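Local structure of geranyltranstransferase (Legionella pneumophila subsp. pneumophila, 3LOM) at residues 18-23 with 50-55; 22-27 with 75-80; 43-48 with 121-126; 57-62 with 67-72. The protein probably catalyses the magnesium-dependent head-to-tail condensation of isopentenyl diphosphate with allylic diphosphates to make farnesyl diphosphate. One frame throughout, in Å; residues are numbered along the deposited sequence.

How the contacts relate
All four contacts belong to one all-helical bundle. Contacts 1 and 2 start from the same helix, 5-28, share L22 and Y23, and have centres about 8 Å apart. Contact 4 uses helices 53-64 and 69-91, which carry the second segments of contacts 1 and 2 respectively, so these three contacts tie helices 5-28, 53-64 and 69-91 together in pairs. Its segments follow each other closely in sequence, between the two arms of contact 2. Contact 3 ties helix 36-46 to helix 113-135; its centre is about 10 Å from that of contact 2 but about 21 Å from that of contact 4. It extends the group to helix 113-135, whose D121 and Q124 meet the second subunit.

Contact 1 of 4, residues 18-23 with 50-55; sequences QRHELY and GKRIRP. With PO4 (phosphate ion), chain C.
H20 lays one face of its imidazole against the ring of P55, and this CH-pi contact is the main link between the helix of 18-23 and the segment 50-55. P55 CG lies 3.7 Å from the centroid of the H20 ring, almost straight above it, and its nearest ring atom is H20 NE2 at 3.6 Å. With CG anti to its backbone nitrogen (chi1 160°), H20 holds its ring out from the helix toward the proline. The flat, electron-rich face accepts the proline's slightly positive C-H groups, and the rigid ring holds them in place. The aliphatic CG of R52 also comes near the H20 ring, at H20 CD2.

On segment 50-55 itself, polar groups hold a phosphate ion, probably from the crystallisation liquor. I53 N, in the first turn after the N-cap residue R52, donates to phosphate O3 at 3.0 Å and 162°. R54 NH2 reaches O4 at 2.8 Å, while R52 NH1 makes a weak bond to O2 at 3.0 Å and 129°, in one of the two deposited conformers of R52. Arginines beside a helix N-terminus suit an anion; K51 instead pairs with D14 in a salt bridge. GKRIRP matches the conserved GK-x-x-RP region of trans-prenyltransferases, whose basic residues in relatives help bind the diphosphate of isopentenyl diphosphate; the ion probably marks that site.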
loop_
_atom_site.group_PDB
_atom_site.type_symbol
_atom_site.label_atom_id
_atom_site.label_comp_id
_atom_site.label_asym_id
_atom_site.label_seq_id
_atom_site.Cartn_x
_atom_site.Cartn_y
_atom_site.Cartn_z
ATOM N N GLN A 18 -13.253 21.485 -5.321
ATOM C CA GLN A 18 -12.229 22.447 -5.754
ATOM C C GLN A 18 -11.050 22.516 -4.789
ATOM O O GLN A 18 -9.897 22.485 -5.225
ATOM C CB GLN A 18 -12.828 23.849 -5.915
ATOM C CG GLN A 18 -13.709 24.045 -7.144
ATOM C CD GLN A 18 -14.334 25.438 -7.195
ATOM O OE1 GLN A 18 -15.556 25.576 -7.267
ATOM N NE2 GLN A 18 -13.495 26.474 -7.149
ATOM N N ARG A 19 -11.352 22.593 -3.490
ATOM C CA ARG A 19 -10.333 22.608 -2.436
ATOM C C ARG A 19 -9.518 21.313 -2.434
ATOM O O ARG A 19 -8.282 21.342 -2.313
ATOM C CB ARG A 19 -10.974 22.855 -1.059
ATOM C CG ARG A 19 -10.027 22.618 0.114
ATOM C CD ARG A 19 -10.550 23.113 1.455
ATOM N NE ARG A 19 -9.458 23.094 2.432
ATOM C CZ ARG A 19 -9.299 23.969 3.422
ATOM N NH1 ARG A 19 -10.167 24.959 3.595
ATOM N NH2 ARG A 19 -8.261 23.855 4.243
ATOM N N HIS A 20 -10.219 20.190 -2.600
ATOM C CA HIS A 20 -9.599 18.868 -2.601
ATOM C C HIS A 20 -8.671 18.664 -3.806
ATOM O O HIS A 20 -7.544 18.171 -3.652
ATOM C CB HIS A 20 -10.670 17.763 -2.514
ATOM C CG HIS A 20 -10.193 16.418 -2.965
ATOM N ND1 HIS A 20 -9.222 15.706 -2.290
ATOM C CD2 HIS A 20 -10.545 15.658 -4.031
ATOM C CE1 HIS A 20 -8.999 14.564 -2.920
ATOM N NE2 HIS A 20 -9.789 14.512 -3.978
ATOM N N GLU A 21 -9.143 19.053 -4.988
ATOM C CA GLU A 21 -8.345 18.953 -6.218
ATOM C C GLU A 21 -7.092 19.834 -6.170
ATOM O O GLU A 21 -6.013 19.424 -6.609
ATOM C CB GLU A 21 -9.196 19.305 -7.434
ATOM C CG GLU A 21 -10.285 18.284 -7.737
ATOM C CD GLU A 21 -11.186 18.699 -8.885
ATOM O OE1 GLU A 21 -11.024 19.821 -9.406
ATOM O OE2 GLU A 21 -12.060 17.894 -9.272
ATOM N N LEU A 22 -7.250 21.029 -5.601
ATOM C CA LEU A 22 -6.170 22.001 -5.465
ATOM C C LEU A 22 -5.130 21.489 -4.474
ATOM O O LEU A 22 -3.923 21.682 -4.674
ATOM C CB LEU A 22 -6.743 23.341 -4.994
ATOM C CG LEU A 22 -6.483 24.671 -5.720
ATOM C CD1 LEU A 22 -6.375 24.534 -7.243
ATOM C CD2 LEU A 22 -7.576 25.678 -5.347
ATOM N N TYR A 23 -5.600 20.822 -3.418
ATOM C CA TYR A 23 -4.700 20.247 -2.420
ATOM C C TYR A 23 -3.931 19.048 -2.971
ATOM O O TYR A 23 -2.781 18.840 -2.601
ATOM C CB TYR A 23 -5.435 19.877 -1.121
ATOM C CG TYR A 23 -4.490 19.454 -0.016
ATOM C CD1 TYR A 23 -4.260 18.102 0.262
ATOM C CD2 TYR A 23 -3.796 20.404 0.731
ATOM C CE1 TYR A 23 -3.365 17.716 1.266
ATOM C CE2 TYR A 23 -2.910 20.029 1.726
ATOM C CZ TYR A 23 -2.703 18.682 1.989
ATOM O OH TYR A 23 -1.824 18.310 2.976
ATOM N N GLY A 50 -16.737 16.006 -12.558
ATOM C CA GLY A 50 -17.658 15.576 -11.507
ATOM C C GLY A 50 -17.019 15.625 -10.127
ATOM O O GLY A 50 -15.893 16.107 -9.966
ATOM N N LYS A 51 -17.736 15.119 -9.127
ATOM C CA LYS A 51 -17.232 15.122 -7.750
ATOM C C LYS A 51 -16.915 13.730 -7.186
ATOM O O LYS A 51 -17.501 12.723 -7.596
ATOM C CB LYS A 51 -18.140 15.926 -6.792
ATOM C CG LYS A 51 -19.498 16.387 -7.343
ATOM C CD LYS A 51 -19.421 17.808 -7.922
ATOM C CE LYS A 51 -20.800 18.435 -8.089
ATOM N NZ LYS A 51 -21.362 18.913 -6.791
ATOM N N ARG A 52 -15.958 13.704 -6.262
ATOM C CA ARG A 52 -15.527 12.480 -5.589
ATOM C C ARG A 52 -16.138 12.443 -4.182
ATOM O O ARG A 52 -15.801 13.273 -3.331
ATOM C CB ARG A 52 -13.996 12.423 -5.491
ATOM C CG ARG A 52 -13.221 13.244 -6.533
ATOM C CD ARG A 52 -12.784 12.416 -7.739
ATOM N NE ARG A 52 -13.703 12.530 -8.868
ATOM C CZ ARG A 52 -14.550 11.578 -9.239
ATOM N NH1 ARG A 52 -14.595 10.431 -8.572
ATOM N NH2 ARG A 52 -15.348 11.771 -10.281
ATOM N N ILE A 53 -17.030 11.479 -3.945
ATOM C CA ILE A 53 -17.836 11.417 -2.711
ATOM C C ILE A 53 -17.080 11.268 -1.374
ATOM O O ILE A 53 -17.432 11.931 -0.394
ATOM C CB ILE A 53 -19.044 10.409 -2.846
ATOM C CG1 ILE A 53 -20.072 10.602 -1.726
ATOM C CG2 ILE A 53 -18.576 8.953 -2.949
ATOM C CD1 ILE A 53 -20.747 11.963 -1.732
ATOM N N ARG A 54 -16.032 10.445 -1.343
ATOM C CA ARG A 54 -15.274 10.209 -0.103
ATOM C C ARG A 54 -14.599 11.447 0.539
ATOM O O ARG A 54 -14.745 11.634 1.751
ATOM C CB ARG A 54 -14.301 9.024 -0.240
ATOM C CG ARG A 54 -14.996 7.675 -0.317
ATOM C CD ARG A 54 -14.214 6.683 -1.163
ATOM N NE ARG A 54 -14.987 5.476 -1.458
ATOM C CZ ARG A 54 -15.833 5.342 -2.478
ATOM N NH1 ARG A 54 -16.487 4.198 -2.656
ATOM N NH2 ARG A 54 -16.033 6.347 -3.324
ATOM N N PRO A 55 -13.875 12.292 -0.248
ATOM C CA PRO A 55 -13.346 13.526 0.354
ATOM C C PRO A 55 -14.397 14.474 0.915
ATOM O O PRO A 55 -14.171 15.069 1.960
ATOM C CB PRO A 55 -12.637 14.210 -0.818
ATOM C CG PRO A 55 -12.204 13.129 -1.642
ATOM C CD PRO A 55 -13.295 12.096 -1.591
HETATM P P PO4 C . -17.021 8.012 -6.761
HETATM O O1 PO4 C . -18.320 8.131 -7.519
HETATM O O2 PO4 C . -15.876 7.871 -7.741
HETATM O O3 PO4 C . -16.812 9.245 -5.912
HETATM O O4 PO4 C . -17.094 6.790 -5.875
#

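Contact 2 of 4, residues 22-27 with 75-80; sequences LYLEQL and IAAALE
Y23 begins the contact by turning the edge of its phenol ring to A77, with Y23 CD1 4.2 Å from A77 CB and the methyl close to the ring plane. The aromatic carbons thus serve as an apolar flank, whereas the hydroxyl goes past the contact to a weak hydrogen bond with R134. A tyrosine fits such a border position because one side chain can pack at its base and stay polar at its end.

L24 follows directly and brings its CD2 to 4.4 Å from A77 CB. One turn beyond Y23, L27 completes the set. Its CG lies anti to the backbone nitrogen (chi1 -176°), a rotation that swings the isobutyl group toward helix 75-80 and sets L27 CD2 4.1 Å from A77 CB. The same methyl of A77 is therefore met by three side chains of helix 5-28. Large residues on one helix and a small one on the other give a simple apolar fit, held by dispersion and by the exclusion of water.

The axes of the two short helical segments are 10.3 Å apart and cross at -80°, so the touching patch is short. Around it, A76 packs on P55 and V58, L79 on helix 178-201, and A78 on L131. L27 also packs on V130 and R134 of helix 113-135; helix 69-91 is thus flanked by helices 5-28, 53-64, 113-135 and 178-201.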
loop_
_atom_site.group_PDB
_atom_site.type_symbol
_atom_site.label_atom_id
_atom_site.label_comp_id
_atom_site.label_asym_id
_atom_site.label_seq_id
_atom_site.Cartn_x
_atom_site.Cartn_y
_atom_site.Cartn_z
ATOM N N LEU A 22 -7.250 21.029 -5.601
ATOM C CA LEU A 22 -6.170 22.001 -5.465
ATOM C C LEU A 22 -5.130 21.489 -4.474
ATOM O O LEU A 22 -3.923 21.682 -4.674
ATOM C CB LEU A 22 -6.743 23.341 -4.994
ATOM C CG LEU A 22 -6.483 24.671 -5.720
ATOM C CD1 LEU A 22 -6.375 24.534 -7.243
ATOM C CD2 LEU A 22 -7.576 25.678 -5.347
ATOM N N TYR A 23 -5.600 20.822 -3.418
ATOM C CA TYR A 23 -4.700 20.247 -2.420
ATOM C C TYR A 23 -3.931 19.048 -2.971
ATOM O O TYR A 23 -2.781 18.840 -2.601
ATOM C CB TYR A 23 -5.435 19.877 -1.121
ATOM C CG TYR A 23 -4.490 19.454 -0.016
ATOM C CD1 TYR A 23 -4.260 18.102 0.262
ATOM C CD2 TYR A 23 -3.796 20.404 0.731
ATOM C CE1 TYR A 23 -3.365 17.716 1.266
ATOM C CE2 TYR A 23 -2.910 20.029 1.726
ATOM C CZ TYR A 23 -2.703 18.682 1.989
ATOM O OH TYR A 23 -1.824 18.310 2.976
ATOM N N LEU A 24 -4.561 18.271 -3.855
ATOM C CA LEU A 24 -3.890 17.126 -4.486
ATOM C C LEU A 24 -2.768 17.538 -5.437
ATOM O O LEU A 24 -1.694 16.934 -5.410
ATOM C CB LEU A 24 -4.884 16.211 -5.215
ATOM C CG LEU A 24 -5.359 14.948 -4.494
ATOM C CD1 LEU A 24 -6.320 14.158 -5.382
ATOM C CD2 LEU A 24 -4.174 14.081 -4.061
ATOM N N GLU A 25 -3.032 18.557 -6.263
ATOM C CA GLU A 25 -2.034 19.131 -7.177
ATOM C C GLU A 25 -0.780 19.580 -6.463
ATOM O O GLU A 25 0.330 19.189 -6.846
ATOM C CB GLU A 25 -2.603 20.326 -7.944
ATOM C CG GLU A 25 -3.046 20.016 -9.356
ATOM C CD GLU A 25 -1.944 19.409 -10.203
ATOM O OE1 GLU A 25 -1.067 20.142 -10.700
ATOM O OE2 GLU A 25 -1.975 18.185 -10.389
ATOM N N GLN A 26 -0.970 20.393 -5.425
ATOM C CA GLN A 26 0.124 20.919 -4.624
ATOM C C GLN A 26 0.941 19.778 -4.053
ATOM O O GLN A 26 2.165 19.754 -4.195
ATOM C CB GLN A 26 -0.404 21.813 -3.494
ATOM C CG GLN A 26 -0.867 23.198 -3.942
ATOM C CD GLN A 26 0.281 24.114 -4.369
ATOM O OE1 GLN A 26 0.138 24.905 -5.302
ATOM N NE2 GLN A 26 1.419 24.012 -3.683
ATOM N N LEU A 27 0.236 18.829 -3.442
ATOM C CA LEU A 27 0.815 17.607 -2.891
ATOM C C LEU A 27 1.655 16.830 -3.910
ATOM O O LEU A 27 2.813 16.506 -3.638
ATOM C CB LEU A 27 -0.311 16.733 -2.333
ATOM C CG LEU A 27 -0.062 15.419 -1.603
ATOM C CD1 LEU A 27 0.986 15.573 -0.514
ATOM C CD2 LEU A 27 -1.388 14.959 -1.022
ATOM N N ILE A 75 -6.569 13.935 5.297
ATOM C CA ILE A 75 -7.349 12.699 5.445
ATOM C C ILE A 75 -8.097 12.362 4.160
ATOM O O ILE A 75 -8.047 11.218 3.695
ATOM C CB ILE A 75 -8.321 12.741 6.671
ATOM C CG1 ILE A 75 -7.528 12.884 7.978
ATOM C CG2 ILE A 75 -9.207 11.479 6.713
ATOM C CD1 ILE A 75 -8.380 12.991 9.240
ATOM N N ALA A 76 -8.743 13.373 3.579
ATOM C CA ALA A 76 -9.468 13.252 2.311
ATOM C C ALA A 76 -8.579 12.923 1.103
ATOM O O ALA A 76 -9.028 12.266 0.160
ATOM C CB ALA A 76 -10.244 14.527 2.045
ATOM N N ALA A 77 -7.333 13.392 1.130
ATOM C CA ALA A 77 -6.381 13.112 0.062
ATOM C C ALA A 77 -5.977 11.648 0.109
ATOM O O ALA A 77 -5.998 10.959 -0.915
ATOM C CB ALA A 77 -5.149 14.007 0.182
ATOM N N ALA A 78 -5.624 11.190 1.310
ATOM C CA ALA A 78 -5.270 9.796 1.567
ATOM C C ALA A 78 -6.391 8.831 1.203
ATOM O O ALA A 78 -6.141 7.773 0.625
ATOM C CB ALA A 78 -4.885 9.626 3.004
ATOM N N LEU A 79 -7.626 9.207 1.514
ATOM C CA LEU A 79 -8.781 8.411 1.121
ATOM C C LEU A 79 -9.011 8.324 -0.366
ATOM O O LEU A 79 -9.334 7.246 -0.871
ATOM C CB LEU A 79 -10.045 8.944 1.762
ATOM C CG LEU A 79 -10.643 8.027 2.807
ATOM C CD1 LEU A 79 -11.562 8.873 3.591
ATOM C CD2 LEU A 79 -11.387 6.847 2.196
ATOM N N GLU A 80 -8.886 9.454 -1.065
ATOM C CA GLU A 80 -9.039 9.455 -2.515
ATOM C C GLU A 80 -7.930 8.695 -3.201
ATOM O O GLU A 80 -8.196 7.976 -4.153
ATOM C CB GLU A 80 -9.140 10.859 -3.104
ATOM C CG GLU A 80 -10.463 11.138 -3.811
ATOM C CD GLU A 80 -10.966 9.998 -4.678
ATOM O OE1 GLU A 80 -12.032 9.426 -4.348
ATOM O OE2 GLU A 80 -10.305 9.675 -5.683
#

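Contact 3 of 4, residues 43-48 with 121-126; sequences HYALFS and DGMQAL
M123 reaches A45 and L46 because its chain is stretched out: CG stands anti to the carbonyl carbon (chi1 -82°), and chi2 of -173° and chi3 of -168° keep the rest straight through the sulfur. The terminal methyl is thereby carried far from helix 121-126, and it meets the side chains of A45 and L46 across backbones whose nearest CA atoms, those of L46 and M123, are 9.6 Å apart. M123 CE sits 3.7 Å from L46 CG and 3.8 Å from A45 CB. Leucine and methionine approach tip to tip, while the alanine methyl supports the same CE from the adjacent position. An unbranched, flexible methionine is well suited to spanning such a distance, and the short alanine beside a longer leucine gives the methyl two apolar surfaces.

In the all-helical fold of the trans-prenyltransferases this contact joins a short early helix, 36-46, to the long helix 113-135. Helix 69-91 flanks the contact, its I88 on A45 and its C84 on M123.

D121, Q124, A125 and L126 also meet the second subunit. D121 OD2 is hydrogen-bonded to H89 ND1 of the second subunit, and Q124 NE2 donates to D121 O of that subunit, an exchange made in both directions. M123, between these two polar residues in sequence, instead directs its side chain into its own subunit.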
loop_
_atom_site.group_PDB
_atom_site.type_symbol
_atom_site.label_atom_id
_atom_site.label_comp_id
_atom_site.label_asym_id
_atom_site.label_seq_id
_atom_site.Cartn_x
_atom_site.Cartn_y
_atom_site.Cartn_z
ATOM N N HIS A 43 -1.243 11.836 -12.477
ATOM C CA HIS A 43 -2.058 13.004 -12.785
ATOM C C HIS A 43 -3.240 12.668 -13.683
ATOM O O HIS A 43 -4.308 13.248 -13.534
ATOM C CB HIS A 43 -1.194 14.111 -13.398
ATOM C CG HIS A 43 -0.363 14.843 -12.393
ATOM N ND1 HIS A 43 0.959 14.540 -12.149
ATOM C CD2 HIS A 43 -0.678 15.851 -11.545
ATOM C CE1 HIS A 43 1.426 15.338 -11.205
ATOM N NE2 HIS A 43 0.452 16.145 -10.821
ATOM N N TYR A 44 -3.051 11.729 -14.607
ATOM C CA TYR A 44 -4.145 11.274 -15.470
ATOM C C TYR A 44 -5.257 10.599 -14.666
ATOM O O TYR A 44 -6.451 10.848 -14.883
ATOM C CB TYR A 44 -3.639 10.315 -16.547
ATOM C CG TYR A 44 -4.741 9.817 -17.462
ATOM C CD1 TYR A 44 -5.226 10.620 -18.492
ATOM C CD2 TYR A 44 -5.309 8.548 -17.290
ATOM C CE1 TYR A 44 -6.241 10.185 -19.327
ATOM C CE2 TYR A 44 -6.339 8.101 -18.120
ATOM C CZ TYR A 44 -6.795 8.930 -19.138
ATOM O OH TYR A 44 -7.796 8.517 -19.978
ATOM N N ALA A 45 -4.848 9.735 -13.744
ATOM C CA ALA A 45 -5.788 8.942 -12.967
ATOM C C ALA A 45 -6.525 9.764 -11.909
ATOM O O ALA A 45 -7.734 9.616 -11.747
ATOM C CB ALA A 45 -5.074 7.769 -12.337
ATOM N N LEU A 46 -5.800 10.647 -11.219
ATOM C CA LEU A 46 -6.348 11.393 -10.077
ATOM C C LEU A 46 -7.303 12.547 -10.374
ATOM O O LEU A 46 -8.022 12.989 -9.478
ATOM C CB LEU A 46 -5.220 11.920 -9.186
ATOM C CG LEU A 46 -4.748 11.034 -8.032
ATOM C CD1 LEU A 46 -3.754 11.804 -7.195
ATOM C CD2 LEU A 46 -5.920 10.561 -7.169
ATOM N N PHE A 47 -7.306 13.060 -11.602
ATOM C CA PHE A 47 -8.111 14.244 -11.888
ATOM C C PHE A 47 -9.123 14.007 -12.984
ATOM O O PHE A 47 -8.769 13.655 -14.110
ATOM C CB PHE A 47 -7.233 15.454 -12.195
ATOM C CG PHE A 47 -6.379 15.882 -11.041
ATOM C CD1 PHE A 47 -5.053 15.479 -10.956
ATOM C CD2 PHE A 47 -6.908 16.675 -10.026
ATOM C CE1 PHE A 47 -4.256 15.868 -9.875
ATOM C CE2 PHE A 47 -6.118 17.075 -8.940
ATOM C CZ PHE A 47 -4.791 16.669 -8.868
ATOM N N SER A 48 -10.392 14.193 -12.625
ATOM C CA SER A 48 -11.502 14.010 -13.549
ATOM C C SER A 48 -12.586 15.048 -13.288
ATOM O O SER A 48 -12.510 15.814 -12.318
ATOM C CB SER A 48 -12.087 12.599 -13.417
ATOM O OG SER A 48 -11.117 11.611 -13.725
ATOM N N ASP A 121 -0.018 0.777 -7.235
ATOM C CA ASP A 121 0.908 0.430 -6.152
ATOM C C ASP A 121 1.478 1.650 -5.441
ATOM O O ASP A 121 1.528 1.678 -4.217
ATOM C CB ASP A 121 2.063 -0.420 -6.683
ATOM C CG ASP A 121 1.654 -1.839 -6.979
ATOM O OD1 ASP A 121 0.474 -2.184 -6.749
ATOM O OD2 ASP A 121 2.519 -2.612 -7.443
ATOM N N GLY A 122 1.913 2.648 -6.214
ATOM C CA GLY A 122 2.467 3.884 -5.657
ATOM C C GLY A 122 1.453 4.768 -4.953
ATOM O O GLY A 122 1.783 5.400 -3.947
ATOM N N MET A 123 0.225 4.823 -5.479
ATOM C CA MET A 123 -0.860 5.571 -4.833
ATOM C C MET A 123 -1.166 5.021 -3.439
ATOM O O MET A 123 -1.319 5.801 -2.492
ATOM C CB MET A 123 -2.140 5.581 -5.676
ATOM C CG MET A 123 -2.186 6.620 -6.779
ATOM S SD MET A 123 -3.797 6.699 -7.586
ATOM C CE MET A 123 -3.362 7.701 -8.993
ATOM N N GLN A 124 -1.237 3.689 -3.316
ATOM C CA GLN A 124 -1.469 3.046 -2.020
ATOM C C GLN A 124 -0.426 3.493 -1.009
ATOM O O GLN A 124 -0.779 3.943 0.081
ATOM C CB GLN A 124 -1.522 1.504 -2.108
ATOM C CG GLN A 124 -1.459 0.824 -0.713
ATOM C CD GLN A 124 -2.042 -0.584 -0.635
ATOM O OE1 GLN A 124 -2.747 -0.905 0.326
ATOM N NE2 GLN A 124 -1.738 -1.434 -1.625
ATOM N N ALA A 125 0.848 3.387 -1.390
ATOM C CA ALA A 125 1.944 3.873 -0.559
ATOM C C ALA A 125 1.871 5.387 -0.290
ATOM O O ALA A 125 2.187 5.824 0.819
ATOM C CB ALA A 125 3.278 3.504 -1.172
ATOM N N LEU A 126 1.445 6.172 -1.288
ATOM C CA LEU A 126 1.399 7.635 -1.138
ATOM C C LEU A 126 0.396 8.080 -0.082
ATOM O O LEU A 126 0.719 8.926 0.755
ATOM C CB LEU A 126 1.142 8.369 -2.466
ATOM C CG LEU A 126 1.224 9.910 -2.378
ATOM C CD1 LEU A 126 2.591 10.390 -1.874
ATOM C CD2 LEU A 126 0.847 10.609 -3.683
#

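Contact 4 of 4, residues 57-62 with 67-72; sequences LVYLAG and VDQGVL
The phenol ring of Y59 meets L72 and Q69 at an oblique angle: Y59 CD1 lies 3.7 Å from L72 CB, while the amide oxygen of Q69 is farther, with Q69 OE1 4.3 Å from Y59 CD1. Outside the contact, the ring stacks with that of Y16 from helix 5-28, and its hydroxyl is hydrogen-bonded to D73 OD1. A tyrosine suits this place because its ring carbons can pack in the core while its end finds a carboxylate.

L72 is the chief wedge between the helices. Its CB lies along Y59 as the two side chains run past one another in opposite senses, and its extended chain (chi1 -70°, chi2 180°) carries the methyls deeper. L72 CD2 packs 3.9 Å from V58 CG1, and here too the two chains pass in opposite senses. The same methyl approaches the backbone, at 3.8 Å from G62 CA. G62, with no side chain, lets its CA meet L72 CD2 and V67 CG1 directly; V67 CG1 stands 3.7 Å from G62 CA.

At the turn between the helices, V67 N donates to G62 O, at 2.9 Å with an angle of 160° at the hydrogen. D68 then caps the following helix, its OD1 accepting a weak bond from G70 N. The chemistry implies a division of labour: one main-chain hydrogen bond, V67 N to G62 O, helps close the turn, while apolar packing around L72 carries most of the contact.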
loop_
_atom_site.group_PDB
_atom_site.type_symbol
_atom_site.label_atom_id
_atom_site.label_comp_id
_atom_site.label_asym_id
_atom_site.label_seq_id
_atom_site.Cartn_x
_atom_site.Cartn_y
_atom_site.Cartn_z
ATOM N N LEU A 57 -17.392 13.670 2.147
ATOM C CA LEU A 57 -17.875 13.070 3.396
ATOM C C LEU A 57 -16.918 13.332 4.543
ATOM O O LEU A 57 -17.357 13.651 5.641
ATOM C CB LEU A 57 -18.108 11.565 3.238
ATOM C CG LEU A 57 -19.240 11.131 2.307
ATOM C CD1 LEU A 57 -19.097 9.655 1.956
ATOM C CD2 LEU A 57 -20.613 11.434 2.902
ATOM N N VAL A 58 -15.618 13.215 4.273
ATOM C CA VAL A 58 -14.570 13.631 5.211
ATOM C C VAL A 58 -14.702 15.098 5.647
ATOM O O VAL A 58 -14.604 15.404 6.839
ATOM C CB VAL A 58 -13.165 13.364 4.616
ATOM C CG1 VAL A 58 -12.060 14.069 5.400
ATOM C CG2 VAL A 58 -12.910 11.892 4.589
ATOM N N TYR A 59 -14.945 15.988 4.685
ATOM C CA TYR A 59 -15.085 17.417 4.974
ATOM C C TYR A 59 -16.330 17.716 5.791
ATOM O O TYR A 59 -16.266 18.457 6.764
ATOM C CB TYR A 59 -15.092 18.249 3.686
ATOM C CG TYR A 59 -13.721 18.421 3.061
ATOM C CD1 TYR A 59 -12.652 18.920 3.808
ATOM C CD2 TYR A 59 -13.497 18.105 1.721
ATOM C CE1 TYR A 59 -11.394 19.084 3.242
ATOM C CE2 TYR A 59 -12.240 18.265 1.147
ATOM C CZ TYR A 59 -11.196 18.756 1.913
ATOM O OH TYR A 59 -9.951 18.920 1.354
ATOM N N LEU A 60 -17.449 17.111 5.402
ATOM C CA LEU A 60 -18.736 17.351 6.048
ATOM C C LEU A 60 -18.854 16.732 7.443
ATOM O O LEU A 60 -19.428 17.345 8.347
ATOM C CB LEU A 60 -19.879 16.885 5.148
ATOM C CG LEU A 60 -20.083 17.730 3.892
ATOM C CD1 LEU A 60 -21.306 17.269 3.123
ATOM C CD2 LEU A 60 -20.208 19.199 4.257
ATOM N N ALA A 61 -18.300 15.531 7.609
ATOM C CA ALA A 61 -18.249 14.874 8.913
ATOM C C ALA A 61 -17.246 15.560 9.826
ATOM O O ALA A 61 -17.445 15.616 11.042
ATOM C CB ALA A 61 -17.904 13.397 8.766
ATOM N N GLY A 62 -16.170 16.074 9.232
ATOM C CA GLY A 62 -15.141 16.801 9.970
ATOM C C GLY A 62 -15.619 18.135 10.516
ATOM O O GLY A 62 -15.180 18.568 11.581
ATOM N N VAL A 67 -13.291 19.688 13.486
ATOM C CA VAL A 67 -11.852 19.432 13.388
ATOM C C VAL A 67 -11.224 20.344 12.319
ATOM O O VAL A 67 -11.912 20.791 11.392
ATOM C CB VAL A 67 -11.527 17.909 13.202
ATOM C CG1 VAL A 67 -11.961 17.414 11.849
ATOM C CG2 VAL A 67 -10.046 17.614 13.459
ATOM N N ASP A 68 -9.936 20.645 12.494
ATOM C CA ASP A 68 -9.194 21.564 11.629
ATOM C C ASP A 68 -9.277 21.160 10.160
ATOM O O ASP A 68 -9.114 19.984 9.820
ATOM C CB ASP A 68 -7.731 21.646 12.081
ATOM C CG ASP A 68 -6.947 22.711 11.337
ATOM O OD1 ASP A 68 -5.901 22.371 10.745
ATOM O OD2 ASP A 68 -7.379 23.883 11.339
ATOM N N GLN A 69 -9.546 22.139 9.299
ATOM C CA GLN A 69 -9.718 21.882 7.872
ATOM C C GLN A 69 -8.424 21.498 7.154
ATOM O O GLN A 69 -8.471 20.857 6.109
ATOM C CB GLN A 69 -10.414 23.053 7.179
ATOM C CG GLN A 69 -11.924 23.062 7.390
ATOM C CD GLN A 69 -12.694 23.440 6.131
ATOM O OE1 GLN A 69 -12.367 22.994 5.027
ATOM N NE2 GLN A 69 -13.731 24.252 6.296
ATOM N N GLY A 70 -7.285 21.886 7.728
ATOM C CA GLY A 70 -5.965 21.442 7.273
ATOM C C GLY A 70 -5.787 19.942 7.424
ATOM O O GLY A 70 -5.317 19.273 6.497
ATOM N N VAL A 71 -6.173 19.423 8.594
ATOM C CA VAL A 71 -6.220 17.977 8.885
ATOM C C VAL A 71 -7.155 17.239 7.908
ATOM O O VAL A 71 -6.801 16.180 7.367
ATOM C CB VAL A 71 -6.637 17.712 10.371
ATOM C CG1 VAL A 71 -6.862 16.214 10.655
ATOM C CG2 VAL A 71 -5.597 18.283 11.336
ATOM N N LEU A 72 -8.325 17.829 7.672
ATOM C CA LEU A 72 -9.321 17.294 6.752
ATOM C C LEU A 72 -8.828 17.140 5.314
ATOM O O LEU A 72 -9.147 16.144 4.664
ATOM C CB LEU A 72 -10.591 18.147 6.790
ATOM C CG LEU A 72 -11.399 18.027 8.086
ATOM C CD1 LEU A 72 -12.638 18.912 8.049
ATOM C CD2 LEU A 72 -11.777 16.568 8.320
#